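Local atomic coordinates of StiE protein (Stigmatella aurantiaca, PDB entry 6ECX), a protein that serves as a polyketide synthase module, represented here by its O-methyltransferase domain, which uses S-adenosylmethionine to methylate oxygen on the growing polyketide. Residues A[232-237]-A[283-288]; A[91-96]-A[116-121]. All blocks are in the same frame, centred on the assembly; numbering follows the deposited sequence.

Interaction 1 of 2, residues A[232-237]-A[283-288]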
loop_
_atom_site.group_PDB
_atom_site.type_symbol
_atom_site.label_atom_id
_atom_site.label_comp_id
_atom_site.label_asym_id
_atom_site.label_seq_id
_atom_site.Cartn_x
_atom_site.Cartn_y
_atom_site.Cartn_z
ATOM N N VAL A 232 8.869 -1.569 8.684
ATOM C CA VAL A 232 8.095 -2.125 9.790
ATOM C C VAL A 232 7.263 -3.296 9.268
ATOM O O VAL A 232 6.572 -3.178 8.247
ATOM C CB VAL A 232 7.208 -1.050 10.448
ATOM C CG1 VAL A 232 6.286 -1.677 11.499
ATOM C CG2 VAL A 232 8.082 0.035 11.118
ATOM N N ASP A 233 7.323 -4.418 9.978
ATOM C CA ASP A 233 6.611 -5.635 9.621
ATOM C C ASP A 233 5.309 -5.661 10.418
ATOM O O ASP A 233 5.323 -5.842 11.642
ATOM C CB ASP A 233 7.486 -6.846 9.925
ATOM C CG ASP A 233 6.857 -8.154 9.503
ATOM O OD1 ASP A 233 5.701 -8.175 9.046
ATOM O OD2 ASP A 233 7.537 -9.183 9.648
ATOM N N VAL A 234 4.186 -5.466 9.733
ATOM C CA VAL A 234 2.882 -5.506 10.378
ATOM C C VAL A 234 2.118 -6.783 10.015
ATOM O O VAL A 234 0.889 -6.820 10.120
ATOM C CB VAL A 234 2.058 -4.248 10.057
ATOM C CG1 VAL A 234 2.750 -2.986 10.592
ATOM C CG2 VAL A 234 1.842 -4.116 8.552
ATOM N N SER A 235 2.837 -7.830 9.591
ATOM C CA SER A 235 2.202 -9.103 9.233
ATOM C C SER A 235 1.272 -9.602 10.331
ATOM O O SER A 235 0.149 -10.061 10.055
ATOM C CB SER A 235 3.268 -10.168 8.948
ATOM O OG SER A 235 4.115 -9.783 7.879
ATOM N N ASN A 236 1.728 -9.528 11.586
ATOM C CA ASN A 236 0.954 -10.084 12.695
ATOM C C ASN A 236 -0.343 -9.313 12.904
ATOM O O ASN A 236 -1.382 -9.904 13.231
ATOM C CB ASN A 236 1.792 -10.072 13.975
ATOM C CG ASN A 236 0.967 -10.402 15.213
ATOM O OD1 ASN A 236 0.667 -11.560 15.472
ATOM N ND2 ASN A 236 0.594 -9.376 15.976
ATOM N N GLU A 237 -0.298 -7.993 12.712
ATOM C CA GLU A 237 -1.451 -7.151 12.988
ATOM C C GLU A 237 -2.427 -7.132 11.825
ATOM O O GLU A 237 -3.636 -6.973 12.033
ATOM C CB GLU A 237 -0.992 -5.728 13.313
ATOM C CG GLU A 237 -0.235 -5.634 14.647
ATOM C CD GLU A 237 1.159 -6.241 14.591
ATOM O OE1 GLU A 237 1.775 -6.221 13.504
ATOM O OE2 GLU A 237 1.639 -6.738 15.636
ATOM N N ILE A 283 5.201 -15.055 3.910
ATOM C CA ILE A 283 5.309 -13.717 3.350
ATOM C C ILE A 283 5.180 -12.715 4.488
ATOM O O ILE A 283 4.725 -13.039 5.592
ATOM C CB ILE A 283 4.254 -13.450 2.256
ATOM C CG1 ILE A 283 2.848 -13.504 2.847
ATOM C CG2 ILE A 283 4.382 -14.476 1.123
ATOM C CD1 ILE A 283 1.749 -13.483 1.800
ATOM N N SER A 284 5.605 -11.488 4.206
ATOM C CA SER A 284 5.560 -10.402 5.166
ATOM C C SER A 284 4.877 -9.216 4.515
ATOM O O SER A 284 5.098 -8.933 3.334
ATOM C CB SER A 284 6.967 -10.002 5.643
ATOM O OG SER A 284 7.527 -11.054 6.402
ATOM N N TYR A 285 4.014 -8.557 5.279
ATOM C CA TYR A 285 3.406 -7.310 4.852
ATOM C C TYR A 285 4.238 -6.191 5.457
ATOM O O TYR A 285 4.318 -6.066 6.685
ATOM C CB TYR A 285 1.957 -7.231 5.305
ATOM C CG TYR A 285 1.186 -6.080 4.726
ATOM C CD1 TYR A 285 1.170 -4.851 5.360
ATOM C CD2 TYR A 285 0.457 -6.220 3.556
ATOM C CE1 TYR A 285 0.455 -3.795 4.860
ATOM C CE2 TYR A 285 -0.262 -5.154 3.035
ATOM C CZ TYR A 285 -0.257 -3.946 3.701
ATOM O OH TYR A 285 -0.965 -2.884 3.217
ATOM N N VAL A 286 4.881 -5.407 4.609
ATOM C CA VAL A 286 5.987 -4.557 5.043
ATOM C C VAL A 286 5.692 -3.118 4.661
ATOM O O VAL A 286 5.182 -2.848 3.569
ATOM C CB VAL A 286 7.321 -5.031 4.430
ATOM C CG1 VAL A 286 8.435 -4.059 4.789
ATOM C CG2 VAL A 286 7.651 -6.455 4.922
ATOM N N LEU A 287 6.008 -2.192 5.564
ATOM C CA LEU A 287 5.804 -0.771 5.328
ATOM C C LEU A 287 7.201 -0.159 5.145
ATOM O O LEU A 287 7.944 0.018 6.120
ATOM C CB LEU A 287 5.030 -0.142 6.487
ATOM C CG LEU A 287 3.785 -0.909 6.973
ATOM C CD1 LEU A 287 3.141 -0.222 8.168
ATOM C CD2 LEU A 287 2.760 -1.081 5.853
ATOM N N PHE A 288 7.541 0.143 3.887
ATOM C CA PHE A 288 8.867 0.586 3.480
ATOM C C PHE A 288 8.981 2.098 3.637
ATOM O O PHE A 288 8.079 2.841 3.234
ATOM C CB PHE A 288 9.148 0.251 2.012
ATOM C CG PHE A 288 9.071 -1.223 1.659
ATOM C CD1 PHE A 288 7.840 -1.839 1.433
ATOM C CD2 PHE A 288 10.228 -1.962 1.462
ATOM C CE1 PHE A 288 7.775 -3.175 1.069
ATOM C CE2 PHE A 288 10.177 -3.293 1.095
ATOM C CZ PHE A 288 8.947 -3.907 0.900
HETATM O O HOH W 1 6.846 -11.588 9.073
#
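The edge of the Tyr-285 ring meets Val-234, whose CG2 methyl sits near the ring plane, 3.3 Å from Tyr-285 CD1, a tight fit. Phe-194 of strand 187-196 packs edge-to-face with the same ring, and the phenol oxygen bonds to Glu-164. Val-286 CG1 lies over the centre of one Phe-288 ring face. A third flat group is the carboxylate of Asp-233. With CG anti to the backbone N (chi1 -176°), it reaches forward to Ser-235: OD1 receives the Ser-235 OG hydroxyl on its syn lone pair (2.5 Å) and the Ser-235 N-H on its anti side, somewhat out of the carboxylate plane, closing an Asx turn. A water hydrogen-bonds to Asp-233 OD2 at 2.6 Å and also to Ser-284 OG, bridging the segments where the two side chains do not bond directly. Ser-284 OG is further held by Asn-197.

The backbones run antiparallel. Val-232 and Leu-287 form a hydrogen-bonded pair, with Leu-287 N 2.9 Å from Val-232 O, while Asp-233 and Val-286 form the non-hydrogen-bonded pair that follows. Val-234 N still reaches Tyr-285 O (3.1 Å), although helix 235-242 is about to begin. Beyond it, Ser-235 OG takes over the role of a backbone carbonyl and accepts from Tyr-285 N at 2.9 Å with an N-H...O angle of 156°. Val-234 CG1 lies 3.7 Å from Leu-287 CD1, the two side chains meeting at about a right angle; Leu-287 also packs on helix 64-80.

Strand 283-292 is the antiparallel strand that the class I methyltransferase fold inserts between two parallel ones, here 187-196 and 226-233. Because the Ser-235 hydroxyl donates to Asp-233 and accepts from Tyr-285, one buried oxygen couples the strand-to-helix turn to the neighbouring strand, and the sheet's bonding continues past the end of strand 226-233.

Interaction 2 of 2, residues A[91-96]-A[116-121]. With SAM (S-adenosylmethionine), chain B.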
loop_
_atom_site.group_PDB
_atom_site.type_symbol
_atom_site.label_atom_id
_atom_site.label_comp_id
_atom_site.label_asym_id
_atom_site.label_seq_id
_atom_site.Cartn_x
_atom_site.Cartn_y
_atom_site.Cartn_z
ATOM N N ASN A 91 5.505 18.458 -3.182
ATOM C CA ASN A 91 4.818 17.750 -4.262
ATOM C C ASN A 91 4.764 16.258 -3.955
ATOM O O ASN A 91 5.779 15.678 -3.558
ATOM C CB ASN A 91 5.559 17.980 -5.590
ATOM C CG ASN A 91 5.670 19.467 -5.945
ATOM O OD1 ASN A 91 4.662 20.122 -6.182
ATOM N ND2 ASN A 91 6.895 19.997 -5.970
ATOM N N VAL A 92 3.588 15.643 -4.179
ATOM C CA VAL A 92 3.314 14.244 -3.843
ATOM C C VAL A 92 2.814 13.518 -5.091
ATOM O O VAL A 92 1.992 14.053 -5.841
ATOM C CB VAL A 92 2.258 14.120 -2.712
ATOM C CG1 VAL A 92 2.010 12.624 -2.322
ATOM C CG2 VAL A 92 2.639 14.969 -1.482
ATOM N N MET A 93 3.294 12.291 -5.303
ATOM C CA MET A 93 2.802 11.419 -6.375
ATOM C C MET A 93 2.273 10.128 -5.769
ATOM O O MET A 93 3.000 9.454 -5.032
ATOM C CB MET A 93 3.917 11.091 -7.374
ATOM C CG MET A 93 3.502 10.195 -8.537
ATOM S SD MET A 93 2.460 11.129 -9.695
ATOM C CE MET A 93 1.205 9.868 -10.041
ATOM N N ASP A 94 1.019 9.759 -6.098
ATOM C CA ASP A 94 0.432 8.475 -5.691
ATOM C C ASP A 94 0.304 7.612 -6.934
ATOM O O ASP A 94 -0.567 7.867 -7.779
ATOM C CB ASP A 94 -0.938 8.679 -5.037
ATOM C CG ASP A 94 -1.557 7.374 -4.519
ATOM O OD1 ASP A 94 -1.193 6.269 -4.983
ATOM O OD2 ASP A 94 -2.430 7.464 -3.625
ATOM N N PHE A 95 1.158 6.589 -7.074
ATOM C CA PHE A 95 1.178 5.913 -8.365
ATOM C C PHE A 95 0.159 4.781 -8.482
ATOM O O PHE A 95 0.148 4.083 -9.497
ATOM C CB PHE A 95 2.594 5.434 -8.728
ATOM C CG PHE A 95 3.199 4.424 -7.796
ATOM C CD1 PHE A 95 2.948 3.076 -7.959
ATOM C CD2 PHE A 95 4.102 4.817 -6.819
ATOM C CE1 PHE A 95 3.551 2.131 -7.141
ATOM C CE2 PHE A 95 4.725 3.878 -6.000
ATOM C CZ PHE A 95 4.447 2.539 -6.155
ATOM N N GLY A 96 -0.731 4.628 -7.506
ATOM C CA GLY A 96 -1.881 3.745 -7.656
ATOM C C GLY A 96 -2.977 4.210 -6.724
ATOM O O GLY A 96 -3.205 3.597 -5.683
ATOM N N ASP A 116 -0.481 14.586 -7.250
ATOM C CA ASP A 116 -0.982 13.948 -8.463
ATOM C C ASP A 116 -1.223 12.471 -8.201
ATOM O O ASP A 116 -0.488 11.837 -7.440
ATOM C CB ASP A 116 0.011 14.109 -9.627
ATOM C CG ASP A 116 0.202 15.573 -10.021
ATOM O OD1 ASP A 116 -0.813 16.292 -10.009
ATOM O OD2 ASP A 116 1.349 16.008 -10.308
ATOM N N GLY A 117 -2.246 11.916 -8.831
ATOM C CA GLY A 117 -2.520 10.490 -8.721
ATOM C C GLY A 117 -2.658 9.853 -10.087
ATOM O O GLY A 117 -3.207 10.459 -11.013
ATOM N N TYR A 118 -2.136 8.630 -10.213
ATOM C CA TYR A 118 -2.359 7.782 -11.384
ATOM C C TYR A 118 -3.153 6.553 -10.965
ATOM O O TYR A 118 -2.872 5.948 -9.925
ATOM C CB TYR A 118 -1.048 7.284 -12.017
ATOM C CG TYR A 118 -0.321 8.190 -12.989
ATOM C CD1 TYR A 118 -0.690 9.509 -13.164
ATOM C CD2 TYR A 118 0.774 7.709 -13.720
ATOM C CE1 TYR A 118 -0.016 10.318 -14.045
ATOM C CE2 TYR A 118 1.456 8.522 -14.608
ATOM C CZ TYR A 118 1.044 9.832 -14.766
ATOM O OH TYR A 118 1.694 10.670 -15.649
ATOM N N THR A 119 -4.136 6.181 -11.777
ATOM C CA THR A 119 -4.774 4.878 -11.667
ATOM C C THR A 119 -5.091 4.390 -13.073
ATOM O O THR A 119 -5.367 5.189 -13.968
ATOM C CB THR A 119 -6.058 4.931 -10.820
ATOM O OG1 THR A 119 -6.690 3.642 -10.804
ATOM C CG2 THR A 119 -7.027 5.956 -11.387
ATOM N N ILE A 120 -5.039 3.070 -13.275
ATOM C CA ILE A 120 -5.376 2.533 -14.590
ATOM C C ILE A 120 -6.869 2.306 -14.746
ATOM O O ILE A 120 -7.336 2.077 -15.873
ATOM C CB ILE A 120 -4.636 1.214 -14.891
ATOM C CG1 ILE A 120 -4.946 0.165 -13.825
ATOM C CG2 ILE A 120 -3.143 1.459 -15.033
ATOM C CD1 ILE A 120 -4.237 -1.150 -14.058
ATOM N N SER A 121 -7.634 2.369 -13.658
ATOM C CA SER A 121 -9.081 2.190 -13.736
ATOM C C SER A 121 -9.754 3.500 -14.130
ATOM O O SER A 121 -9.652 4.501 -13.406
ATOM C CB SER A 121 -9.618 1.699 -12.396
ATOM O OG SER A 121 -11.034 1.769 -12.368
HETATM N N SAM B . -3.410 2.960 -2.872
HETATM C CA SAM B . -4.864 2.889 -2.819
HETATM C C SAM B . -5.343 2.616 -1.400
HETATM O O SAM B . -4.531 2.250 -0.556
HETATM O OXT SAM B . -6.523 2.754 -1.061
HETATM C CB SAM B . -5.369 1.813 -3.765
HETATM C CG SAM B . -4.692 0.458 -3.604
HETATM S SD SAM B . -5.521 -0.780 -4.637
HETATM C CE SAM B . -5.257 -2.278 -3.653
HETATM C "C5'" SAM B . -4.413 -0.916 -6.062
HETATM C "C4'" SAM B . -4.452 0.322 -6.962
HETATM O "O4'" SAM B . -3.384 0.344 -7.898
HETATM C "C3'" SAM B . -5.721 0.481 -7.794
HETATM O "O3'" SAM B . -6.108 1.836 -7.655
HETATM C "C2'" SAM B . -5.279 0.242 -9.232
HETATM O "O2'" SAM B . -6.013 0.970 -10.197
HETATM C "C1'" SAM B . -3.847 0.754 -9.171
HETATM N N9 SAM B . -2.933 0.253 -10.217
HETATM C C8 SAM B . -2.650 -1.064 -10.489
HETATM N N7 SAM B . -1.736 -1.108 -11.492
HETATM C C5 SAM B . -1.436 0.155 -11.873
HETATM C C6 SAM B . -0.584 0.674 -12.830
HETATM N N6 SAM B . 0.143 -0.127 -13.608
HETATM N N1 SAM B . -0.478 2.047 -12.989
HETATM C C2 SAM B . -1.208 2.897 -12.192
HETATM N N3 SAM B . -2.052 2.367 -11.238
HETATM C C4 SAM B . -2.176 1.023 -11.076
#
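Strands 91-94 and 116-119 lie side by side and parallel, 10° apart, pairing Met-93 with Asp-116 and Asp-94 with Gly-117. The ladder alternates: Asp-116 N donates to Val-92 O, Asp-116 O accepts from Asp-94 N (2.9 Å), and Tyr-118 N donates to Asp-94 O, all three nearly straight. Past it the first chain turns. Asp-94 OD1 accepts from Gly-96 N at 3.0 Å, an Asx turn at the start of the glycine-rich loop that also holds Gly-98.

On the face carrying Met-93 and Asp-116, the methionine leaves the backbone with CG anti to N, then bends (chi2 72°) toward the second strand. Its CE methyl comes over a face of the Tyr-118 ring, 4.0 Å from the centroid, in a CH-pi contact, while SD stands farther above that face and lies 3.9 Å from Asp-116 CB. The phenol oxygen bonds to Asp-152 O and Arg-146; the Asp-116 carboxylate is salt-bridged to Arg-142 and bonded to Tyr-157.

Both segments reach S-adenosylmethionine at their C-terminal ends. Gly-96 O accepts from the amino N of the cofactor (2.9 Å), and the bare Gly-96 CA approaches the ribose O4' to 3.7 Å. Thr-119 OG1 is 2.8 Å from the ribose O2', and it also closes an ST turn by accepting from Ser-121 N. Ile-120 lies over a face of the adenine, with CG2 3.4 Å from N1.

This is the beta-alpha-beta start of the class I methyltransferase fold. The segments present the loop carbonyl to the ammonium end, the threonine to the ribose and an aliphatic side chain to the base, a division of polar and apolar groups that follows the cofactor's own chemistry.

Overall arrangement
Both contacts are buried and belong to one mixed sheet, yet they lie on opposite sides of the chain's centre, their own centres about 23 Å apart and their nearest atoms about 9 Å. Interaction 2 joins two parallel strands of the first beta-alpha-beta unit; interaction 1 joins the antiparallel strand 283-292 to strand 226-233 in the later half of the chain. Strands 157-163 and 187-196 stand between the two pairs. Residues 91-96 and 116-121 touch S-adenosylmethionine directly, whereas interaction 1 approaches it through Tyr-285, whose side chain stays about 7 Å away. In interaction 1 a serine hydroxyl prolongs the backbone bonding and a water bridges side chains; interaction 2 adds a methionine-aromatic contact to its cofactor contacts.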